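Local coordinates for glycosyl hydrolase family 62 protein (Coprinopsis cinerea, PDB 5B6T) that probably releases alpha-L-arabinofuranosyl side groups from arabinoxylan by hydrolysis, as an alpha-L-arabinofuranosidase of glycoside hydrolase family 62, at residues P2-P16 against P303-A315. Numbering follows the deposited sequence.
Sequences PSSFRWSSSGPLIGP and PWKLGLLTQTNSA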
# COMPACT_ATOMS: atom_id res chain seq x y z
N PRO A 2 14.58 9.31 11.22
CA PRO A 2 15.55 10.17 10.54
C PRO A 2 14.98 10.88 9.32
O PRO A 2 13.87 10.57 8.87
CB PRO A 2 16.67 9.20 10.14
CG PRO A 2 15.98 7.90 9.99
CD PRO A 2 14.86 7.87 11.00
N SER A 3 15.75 11.82 8.78
CA SER A 3 15.30 12.62 7.65
C SER A 3 15.99 12.18 6.37
O SER A 3 15.84 12.79 5.32
CB SER A 3 15.56 14.12 7.94
OG SER A 3 16.95 14.35 8.06
N SER A 4 16.77 11.12 6.46
CA SER A 4 17.31 10.44 5.28
C SER A 4 17.27 8.95 5.59
O SER A 4 17.18 8.55 6.75
CB SER A 4 18.74 10.88 4.93
OG SER A 4 19.64 10.51 5.94
N PHE A 5 17.30 8.14 4.53
CA PHE A 5 17.16 6.69 4.64
C PHE A 5 18.16 5.94 3.82
O PHE A 5 18.56 6.35 2.75
CB PHE A 5 15.73 6.28 4.23
CG PHE A 5 14.70 6.89 5.10
CD1 PHE A 5 14.32 6.25 6.27
CD2 PHE A 5 14.22 8.17 4.85
CE1 PHE A 5 13.41 6.86 7.13
CE2 PHE A 5 13.33 8.77 5.71
CZ PHE A 5 12.93 8.10 6.84
N ARG A 6 18.58 4.79 4.36
CA ARG A 6 19.34 3.80 3.62
C ARG A 6 18.77 2.43 3.90
O ARG A 6 18.33 2.13 5.02
CB ARG A 6 20.83 3.86 3.97
CG ARG A 6 21.44 5.09 3.30
CD ARG A 6 22.95 5.05 3.25
NE ARG A 6 23.44 3.80 2.69
CZ ARG A 6 23.49 3.45 1.41
NH1 ARG A 6 23.09 4.24 0.43
NH2 ARG A 6 23.98 2.25 1.11
N TRP A 7 18.80 1.58 2.88
CA TRP A 7 18.16 0.26 2.95
C TRP A 7 19.06 -0.82 2.39
O TRP A 7 19.92 -0.57 1.52
CB TRP A 7 16.86 0.21 2.12
CG TRP A 7 15.91 1.32 2.36
CD1 TRP A 7 15.86 2.49 1.68
CD2 TRP A 7 14.85 1.36 3.33
NE1 TRP A 7 14.84 3.26 2.17
CE2 TRP A 7 14.21 2.59 3.19
CE3 TRP A 7 14.41 0.47 4.32
CZ2 TRP A 7 13.12 2.97 4.00
CZ3 TRP A 7 13.33 0.82 5.11
CH2 TRP A 7 12.69 2.08 4.94
N SER A 8 18.77 -2.05 2.83
CA SER A 8 19.28 -3.27 2.22
C SER A 8 18.09 -4.10 1.76
O SER A 8 17.18 -4.38 2.55
CB SER A 8 20.12 -4.08 3.22
OG SER A 8 20.52 -5.31 2.62
N SER A 9 18.10 -4.47 0.48
CA SER A 9 17.01 -5.23 -0.11
C SER A 9 17.33 -6.70 -0.21
O SER A 9 18.44 -7.10 -0.60
CB SER A 9 16.67 -4.73 -1.51
OG SER A 9 15.55 -5.46 -2.04
N SER A 10 16.33 -7.50 0.11
CA SER A 10 16.30 -8.91 -0.27
C SER A 10 16.25 -9.07 -1.77
O SER A 10 16.04 -8.11 -2.51
CB SER A 10 15.07 -9.58 0.31
OG SER A 10 13.89 -9.16 -0.37
N GLY A 11 16.40 -10.31 -2.23
CA GLY A 11 16.01 -10.65 -3.57
C GLY A 11 14.51 -10.72 -3.70
O GLY A 11 13.79 -10.41 -2.74
N PRO A 12 14.02 -11.11 -4.87
CA PRO A 12 12.57 -11.26 -5.00
C PRO A 12 12.12 -12.41 -4.13
O PRO A 12 12.68 -13.54 -4.24
CB PRO A 12 12.37 -11.57 -6.48
CG PRO A 12 13.72 -11.98 -7.01
CD PRO A 12 14.76 -11.41 -6.11
N LEU A 13 11.13 -12.18 -3.27
CA LEU A 13 10.69 -13.18 -2.32
C LEU A 13 9.42 -13.88 -2.78
O LEU A 13 9.26 -15.09 -2.57
CB LEU A 13 10.45 -12.58 -0.94
CG LEU A 13 11.67 -11.93 -0.27
CD1 LEU A 13 11.27 -11.26 1.02
CD2 LEU A 13 12.83 -12.90 -0.05
N ILE A 14 8.49 -13.11 -3.35
CA ILE A 14 7.19 -13.65 -3.74
C ILE A 14 6.87 -13.24 -5.19
O ILE A 14 6.87 -12.08 -5.54
CB ILE A 14 6.04 -13.15 -2.84
CG1 ILE A 14 6.23 -13.63 -1.40
CG2 ILE A 14 4.69 -13.63 -3.37
CD1 ILE A 14 5.35 -12.91 -0.40
N GLY A 15 6.61 -14.25 -6.03
CA GLY A 15 6.11 -14.03 -7.35
C GLY A 15 4.93 -14.95 -7.64
O GLY A 15 4.49 -15.72 -6.77
N PRO A 16 4.41 -14.88 -8.87
CA PRO A 16 3.24 -15.64 -9.25
C PRO A 16 3.48 -17.14 -9.19
O PRO A 16 4.59 -17.60 -9.40
CB PRO A 16 3.00 -15.23 -10.70
CG PRO A 16 3.66 -13.94 -10.88
CD PRO A 16 4.83 -13.95 -9.93
N PRO A 303 6.39 -8.14 -14.97
CA PRO A 303 6.64 -9.19 -13.98
C PRO A 303 7.07 -8.67 -12.60
O PRO A 303 8.17 -8.93 -12.12
CB PRO A 303 7.75 -10.02 -14.65
CG PRO A 303 8.49 -9.04 -15.47
CD PRO A 303 7.48 -8.06 -15.98
N TRP A 304 6.14 -8.01 -11.94
CA TRP A 304 6.37 -7.52 -10.56
C TRP A 304 6.49 -8.68 -9.59
O TRP A 304 5.73 -9.64 -9.66
CB TRP A 304 5.25 -6.59 -10.09
CG TRP A 304 5.11 -5.34 -10.89
CD1 TRP A 304 4.24 -5.14 -11.90
CD2 TRP A 304 5.84 -4.12 -10.73
NE1 TRP A 304 4.36 -3.86 -12.38
CE2 TRP A 304 5.35 -3.22 -11.68
CE3 TRP A 304 6.86 -3.72 -9.88
CZ2 TRP A 304 5.87 -1.93 -11.83
CZ3 TRP A 304 7.37 -2.42 -10.00
CH2 TRP A 304 6.88 -1.54 -10.97
N LYS A 305 7.43 -8.53 -8.64
CA LYS A 305 7.63 -9.49 -7.54
C LYS A 305 7.83 -8.68 -6.28
O LYS A 305 8.20 -7.51 -6.34
CB LYS A 305 8.85 -10.40 -7.82
CG LYS A 305 8.70 -11.14 -9.16
CD LYS A 305 9.89 -11.98 -9.51
CE LYS A 305 9.92 -12.31 -10.98
NZ LYS A 305 8.71 -13.03 -11.50
N LEU A 306 7.56 -9.30 -5.14
CA LEU A 306 7.69 -8.62 -3.84
C LEU A 306 9.06 -8.91 -3.24
O LEU A 306 9.51 -10.06 -3.23
CB LEU A 306 6.60 -9.10 -2.88
CG LEU A 306 5.15 -9.05 -3.39
CD1 LEU A 306 4.18 -9.41 -2.29
CD2 LEU A 306 4.81 -7.70 -4.01
N GLY A 307 9.68 -7.86 -2.73
CA GLY A 307 10.89 -7.94 -1.91
C GLY A 307 10.76 -7.14 -0.63
O GLY A 307 9.72 -6.49 -0.37
N LEU A 308 11.81 -7.19 0.19
CA LEU A 308 11.77 -6.56 1.50
C LEU A 308 13.01 -5.72 1.71
O LEU A 308 14.12 -6.24 1.60
CB LEU A 308 11.72 -7.62 2.58
CG LEU A 308 11.49 -7.13 4.01
CD1 LEU A 308 10.13 -6.48 4.16
CD2 LEU A 308 11.63 -8.27 5.02
N LEU A 309 12.79 -4.44 1.99
CA LEU A 309 13.87 -3.53 2.37
C LEU A 309 14.00 -3.54 3.89
O LEU A 309 13.01 -3.44 4.57
CB LEU A 309 13.54 -2.10 1.94
CG LEU A 309 13.23 -1.80 0.49
CD1 LEU A 309 13.04 -0.32 0.29
CD2 LEU A 309 14.33 -2.30 -0.43
N THR A 310 15.24 -3.62 4.38
CA THR A 310 15.54 -3.48 5.79
C THR A 310 16.40 -2.23 5.98
O THR A 310 17.40 -2.06 5.31
CB THR A 310 16.29 -4.73 6.29
OG1 THR A 310 15.46 -5.89 6.13
CG2 THR A 310 16.66 -4.60 7.73
N GLN A 311 15.98 -1.34 6.86
CA GLN A 311 16.70 -0.09 7.04
C GLN A 311 18.09 -0.36 7.63
O GLN A 311 18.21 -1.12 8.60
CB GLN A 311 15.92 0.83 7.97
CG GLN A 311 16.57 2.17 8.23
CD GLN A 311 15.79 3.01 9.21
OE1 GLN A 311 15.04 2.49 10.02
NE2 GLN A 311 16.00 4.32 9.17
N THR A 312 19.10 0.28 7.04
CA THR A 312 20.48 0.17 7.51
C THR A 312 20.98 1.41 8.25
O THR A 312 22.09 1.36 8.80
CB THR A 312 21.45 -0.16 6.35
OG1 THR A 312 21.40 0.89 5.39
CG2 THR A 312 21.05 -1.46 5.72
N ASN A 313 20.22 2.51 8.26
CA ASN A 313 20.57 3.66 9.09
C ASN A 313 19.57 3.84 10.21
O ASN A 313 19.17 4.97 10.54
CB ASN A 313 20.68 4.95 8.26
CG ASN A 313 19.33 5.49 7.82
OD1 ASN A 313 18.41 4.72 7.46
ND2 ASN A 313 19.22 6.82 7.80
N SER A 314 19.14 2.73 10.80
CA SER A 314 18.13 2.76 11.86
C SER A 314 18.55 3.54 13.10
O SER A 314 19.68 3.43 13.54
CB SER A 314 17.82 1.34 12.30
OG SER A 314 16.90 1.34 13.37
N ALA A 315 17.59 4.27 13.66
CA ALA A 315 17.82 5.13 14.83
C ALA A 315 17.77 4.36 16.15
O ALA A 315 18.16 4.91 17.19
CB ALA A 315 16.81 6.28 14.86
O HOH W 1 22.30 0.33 2.92
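In the five-bladed beta-propeller of family GH62, the antiparallel pairing of strand 7-9 with strand 305-311 closes the ring, the N-terminal strand joining C-terminal strands in one blade. Ser-8 and Thr-310, a hydrogen-bonded pair, exchange two backbone bonds. On the opposite face of the sheet, Leu-309 lays CD1 over the five-membered ring of Trp-7, 4.0 Å from its centroid, a CH-pi contact in which a branched apolar chain turns methyl C-H groups to the pi face of a flat indole, whose NE1 is bonded to Phe-246 O. Past the strand end the side-chain amide of Asn-313 takes over the pairing, one carboxamide carrying both donor and acceptor: ND2 gives a hydrogen bond to Ser-4 O (2.9 Å), while OD1 accepts hydrogen bonds from Arg-6 N (3.1 Å) and Gln-311 NE2, one from each side of the amide plane. An alanine here removes both amide ends and is likely to leave Ser-4 O, Arg-6 N and Gln-311 NE2 without these mates and the N-terminal arm less firmly held. At the other end a classic beta bulge sets Leu-13 and Ile-14 against the single Leu-306, whose O takes both N-H groups. Between the two pairings Ser-10, small and polar, turns OG between its own N and carbonyl carbon (chi1 72°), where it accepts a hydrogen bond from Leu-308 N at 2.9 Å and donates to Gly-11 O at 2.7 Å.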